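Local coordinates for Mgp-operon protein 3 (PDB 6RJ1) that probably helps Mycoplasma pneumoniae attach to host cells as a membrane-anchored surface adhesin acting together with the adhesin P1, at residues W256-L270 against A351-L363. Residues are numbered along the deposited sequence; the frame is centred on the assembly and turned at random.
Sequences WKNSEKTTAENDAPL and ATFSKYLNTAQAL
The flat ring of Tyr356 carries the methyl of Ala264 over one face, CB 4.0 Å from the ring centroid, a CH-pi contact that a small residue allows. On the same side, toward the hydroxyl end, Trp256 directs the edge of its six-membered ring at the tyrosine face, CZ3 3.8 Å from Tyr356 CE1, planes at 79°. At the ring's edge Tyr356 OH extends far enough to donate to Glu260 OE2 (2.9 Å) and is also hydrogen-bonded to Gly248 N. Phe353 has Ala268 CA and Asp267 O over one face; that oxygen accepts the N-H of Phe353 itself (N to O 3.0 Å).

Asp267, with CG anti to its own N (chi1 -173°), reaches into the turn before strand 356-358. OD1 accepts from Ser354 OG (2.9 Å) and Ser354 N, OD2 from the backbone N of Lys355 and of Tyr356. A short carboxylate suits this buried place, its two oxygens accepting three backbone N-H groups and a hydroxyl. Just past the helix end, Ala268 O receives an amide N-H from Asn358 ND2 (2.8 Å).

A helix thus lies at 68° across a short strand paired antiparallel with strand 239-241, its C-terminal carboxylate gripping the turn before the strand.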
# COMPACT_ATOMS: atom_id res chain seq x y z
N TRP A 256 -13.56 -22.07 10.11
CA TRP A 256 -12.26 -22.41 9.53
C TRP A 256 -11.55 -23.41 10.42
O TRP A 256 -11.26 -24.52 9.98
CB TRP A 256 -11.40 -21.15 9.31
CG TRP A 256 -10.13 -21.45 8.57
CD1 TRP A 256 -8.90 -21.70 9.11
CD2 TRP A 256 -9.99 -21.66 7.16
NE1 TRP A 256 -8.00 -22.02 8.12
CE2 TRP A 256 -8.64 -21.99 6.91
CE3 TRP A 256 -10.88 -21.58 6.07
CZ2 TRP A 256 -8.16 -22.25 5.62
CZ3 TRP A 256 -10.40 -21.83 4.80
CH2 TRP A 256 -9.05 -22.15 4.58
N LYS A 257 -11.33 -23.05 11.70
CA LYS A 257 -10.67 -23.85 12.73
C LYS A 257 -11.32 -25.23 12.90
O LYS A 257 -10.61 -26.24 12.92
CB LYS A 257 -10.68 -23.08 14.06
CG LYS A 257 -9.82 -23.70 15.17
CD LYS A 257 -10.03 -22.97 16.51
CE LYS A 257 -9.04 -21.85 16.73
NZ LYS A 257 -9.36 -21.07 17.95
N ASN A 258 -12.66 -25.28 13.01
CA ASN A 258 -13.42 -26.51 13.25
C ASN A 258 -13.51 -27.46 12.06
O ASN A 258 -13.55 -28.67 12.28
CB ASN A 258 -14.82 -26.19 13.78
CG ASN A 258 -14.86 -25.45 15.10
OD1 ASN A 258 -13.86 -25.33 15.84
ND2 ASN A 258 -16.03 -24.91 15.43
N SER A 259 -13.59 -26.94 10.81
CA SER A 259 -13.75 -27.83 9.65
C SER A 259 -12.96 -27.45 8.40
O SER A 259 -12.13 -28.24 7.95
CB SER A 259 -15.23 -27.99 9.30
OG SER A 259 -15.84 -26.75 8.98
N GLU A 260 -13.22 -26.25 7.84
CA GLU A 260 -12.66 -25.75 6.58
C GLU A 260 -11.11 -25.75 6.50
O GLU A 260 -10.58 -25.75 5.38
CB GLU A 260 -13.23 -24.38 6.25
CG GLU A 260 -13.46 -24.15 4.76
CD GLU A 260 -14.33 -25.13 3.99
OE1 GLU A 260 -15.27 -25.71 4.58
OE2 GLU A 260 -14.08 -25.30 2.78
N LYS A 261 -10.41 -25.78 7.64
CA LYS A 261 -8.95 -25.85 7.68
C LYS A 261 -8.51 -27.18 7.04
O LYS A 261 -7.76 -27.17 6.07
CB LYS A 261 -8.43 -25.72 9.12
CG LYS A 261 -6.92 -25.85 9.30
CD LYS A 261 -6.51 -25.97 10.78
CE LYS A 261 -6.78 -27.32 11.40
NZ LYS A 261 -5.85 -28.37 10.90
N THR A 262 -9.06 -28.32 7.55
CA THR A 262 -8.76 -29.68 7.05
C THR A 262 -9.14 -29.85 5.58
O THR A 262 -8.45 -30.56 4.86
CB THR A 262 -9.37 -30.77 7.95
OG1 THR A 262 -10.79 -30.61 8.01
CG2 THR A 262 -8.77 -30.79 9.36
N THR A 263 -10.23 -29.17 5.14
CA THR A 263 -10.71 -29.18 3.76
C THR A 263 -9.64 -28.58 2.85
O THR A 263 -9.25 -29.22 1.87
CB THR A 263 -12.07 -28.46 3.65
OG1 THR A 263 -13.02 -29.15 4.47
CG2 THR A 263 -12.59 -28.38 2.22
N ALA A 264 -9.14 -27.37 3.20
CA ALA A 264 -8.10 -26.65 2.48
C ALA A 264 -6.76 -27.40 2.51
O ALA A 264 -6.06 -27.42 1.50
CB ALA A 264 -7.93 -25.26 3.06
N GLU A 265 -6.42 -28.03 3.66
CA GLU A 265 -5.19 -28.80 3.85
C GLU A 265 -5.10 -29.97 2.87
O GLU A 265 -4.03 -30.21 2.30
CB GLU A 265 -5.10 -29.32 5.30
CG GLU A 265 -4.67 -28.27 6.31
CD GLU A 265 -4.82 -28.62 7.79
OE1 GLU A 265 -4.26 -27.87 8.62
OE2 GLU A 265 -5.48 -29.63 8.11
N ASN A 266 -6.22 -30.67 2.65
CA ASN A 266 -6.31 -31.82 1.75
C ASN A 266 -6.32 -31.39 0.28
O ASN A 266 -5.67 -32.04 -0.55
CB ASN A 266 -7.55 -32.67 2.06
CG ASN A 266 -7.58 -33.27 3.46
OD1 ASN A 266 -6.55 -33.66 4.03
ND2 ASN A 266 -8.78 -33.36 4.02
N ASP A 267 -7.05 -30.29 -0.04
CA ASP A 267 -7.17 -29.75 -1.39
C ASP A 267 -5.89 -29.07 -1.89
O ASP A 267 -5.55 -29.20 -3.07
CB ASP A 267 -8.36 -28.78 -1.49
CG ASP A 267 -8.67 -28.31 -2.90
OD1 ASP A 267 -9.03 -29.16 -3.75
OD2 ASP A 267 -8.56 -27.09 -3.16
N ALA A 268 -5.20 -28.33 -1.00
CA ALA A 268 -4.00 -27.58 -1.34
C ALA A 268 -2.79 -27.90 -0.43
O ALA A 268 -2.32 -27.02 0.30
CB ALA A 268 -4.31 -26.09 -1.33
N PRO A 269 -2.22 -29.13 -0.45
CA PRO A 269 -1.06 -29.39 0.41
C PRO A 269 0.24 -28.77 -0.10
O PRO A 269 0.40 -28.54 -1.30
CB PRO A 269 -0.97 -30.92 0.44
CG PRO A 269 -1.57 -31.35 -0.84
CD PRO A 269 -2.59 -30.32 -1.24
N LEU A 270 1.18 -28.51 0.81
CA LEU A 270 2.51 -27.97 0.51
C LEU A 270 3.35 -29.07 -0.15
O LEU A 270 3.07 -30.26 0.06
CB LEU A 270 3.16 -27.51 1.82
CG LEU A 270 4.39 -26.61 1.73
CD1 LEU A 270 4.02 -25.20 1.34
CD2 LEU A 270 5.12 -26.58 3.05
N ALA A 351 -5.10 -33.64 -3.87
CA ALA A 351 -4.19 -32.51 -4.10
C ALA A 351 -4.45 -31.86 -5.48
O ALA A 351 -3.52 -31.59 -6.24
CB ALA A 351 -2.74 -33.00 -4.00
N THR A 352 -5.74 -31.62 -5.77
CA THR A 352 -6.23 -31.08 -7.04
C THR A 352 -6.14 -29.56 -7.16
O THR A 352 -6.05 -29.05 -8.29
CB THR A 352 -7.66 -31.56 -7.32
OG1 THR A 352 -8.51 -31.17 -6.23
CG2 THR A 352 -7.75 -33.07 -7.54
N PHE A 353 -6.17 -28.83 -6.02
CA PHE A 353 -6.14 -27.36 -5.96
C PHE A 353 -7.35 -26.82 -6.75
O PHE A 353 -7.22 -25.94 -7.61
CB PHE A 353 -4.81 -26.78 -6.47
CG PHE A 353 -3.58 -27.12 -5.67
CD1 PHE A 353 -2.93 -28.34 -5.84
CD2 PHE A 353 -3.03 -26.21 -4.78
CE1 PHE A 353 -1.79 -28.66 -5.11
CE2 PHE A 353 -1.88 -26.51 -4.06
CZ PHE A 353 -1.27 -27.74 -4.22
N SER A 354 -8.53 -27.40 -6.48
CA SER A 354 -9.80 -27.10 -7.12
C SER A 354 -10.63 -26.07 -6.33
O SER A 354 -11.57 -25.50 -6.89
CB SER A 354 -10.60 -28.38 -7.32
OG SER A 354 -10.72 -29.09 -6.09
N LYS A 355 -10.29 -25.84 -5.05
CA LYS A 355 -11.01 -24.90 -4.19
C LYS A 355 -10.08 -23.83 -3.60
O LYS A 355 -10.46 -22.65 -3.55
CB LYS A 355 -11.77 -25.65 -3.07
CG LYS A 355 -12.86 -26.59 -3.58
CD LYS A 355 -13.69 -27.19 -2.44
CE LYS A 355 -14.13 -28.61 -2.74
NZ LYS A 355 -13.02 -29.54 -3.09
N TYR A 356 -8.87 -24.24 -3.15
CA TYR A 356 -7.88 -23.37 -2.51
C TYR A 356 -6.48 -23.47 -3.12
O TYR A 356 -6.13 -24.49 -3.71
CB TYR A 356 -7.77 -23.67 -1.00
CG TYR A 356 -9.06 -23.48 -0.23
CD1 TYR A 356 -9.41 -22.24 0.29
CD2 TYR A 356 -9.91 -24.56 0.00
CE1 TYR A 356 -10.60 -22.07 1.00
CE2 TYR A 356 -11.10 -24.40 0.71
CZ TYR A 356 -11.44 -23.15 1.21
OH TYR A 356 -12.62 -22.98 1.90
N LEU A 357 -5.69 -22.40 -2.91
CA LEU A 357 -4.29 -22.32 -3.32
C LEU A 357 -3.43 -22.26 -2.06
O LEU A 357 -3.82 -21.62 -1.08
CB LEU A 357 -4.01 -21.04 -4.14
CG LEU A 357 -4.73 -20.84 -5.47
CD1 LEU A 357 -4.80 -19.37 -5.81
CD2 LEU A 357 -4.07 -21.64 -6.60
N ASN A 358 -2.26 -22.90 -2.09
CA ASN A 358 -1.29 -22.87 -0.99
C ASN A 358 -0.27 -21.81 -1.41
O ASN A 358 0.51 -22.03 -2.35
CB ASN A 358 -0.65 -24.25 -0.78
CG ASN A 358 0.10 -24.42 0.51
OD1 ASN A 358 0.86 -23.54 0.95
ND2 ASN A 358 -0.07 -25.57 1.15
N THR A 359 -0.32 -20.64 -0.77
CA THR A 359 0.56 -19.52 -1.14
C THR A 359 1.64 -19.26 -0.08
O THR A 359 2.09 -18.12 0.07
CB THR A 359 -0.28 -18.28 -1.48
OG1 THR A 359 -1.20 -18.03 -0.41
CG2 THR A 359 -1.02 -18.42 -2.80
N ALA A 360 2.09 -20.33 0.61
CA ALA A 360 3.11 -20.28 1.65
C ALA A 360 4.41 -19.57 1.23
O ALA A 360 4.86 -18.66 1.93
CB ALA A 360 3.42 -21.68 2.16
N GLN A 361 4.97 -19.96 0.06
CA GLN A 361 6.22 -19.41 -0.48
C GLN A 361 6.07 -17.99 -0.98
O GLN A 361 7.04 -17.23 -0.96
CB GLN A 361 6.83 -20.32 -1.55
CG GLN A 361 7.09 -21.76 -1.08
CD GLN A 361 5.93 -22.70 -1.35
OE1 GLN A 361 4.76 -22.30 -1.50
NE2 GLN A 361 6.23 -23.98 -1.43
N ALA A 362 4.85 -17.62 -1.40
CA ALA A 362 4.53 -16.27 -1.86
C ALA A 362 4.52 -15.33 -0.66
O ALA A 362 5.11 -14.26 -0.73
CB ALA A 362 3.19 -16.25 -2.58
N LEU A 363 3.91 -15.78 0.47
CA LEU A 363 3.83 -15.03 1.72
C LEU A 363 5.20 -14.82 2.35
O LEU A 363 5.52 -13.69 2.70
CB LEU A 363 2.88 -15.71 2.73
CG LEU A 363 1.40 -15.78 2.35
CD1 LEU A 363 0.71 -16.90 3.10
CD2 LEU A 363 0.70 -14.43 2.57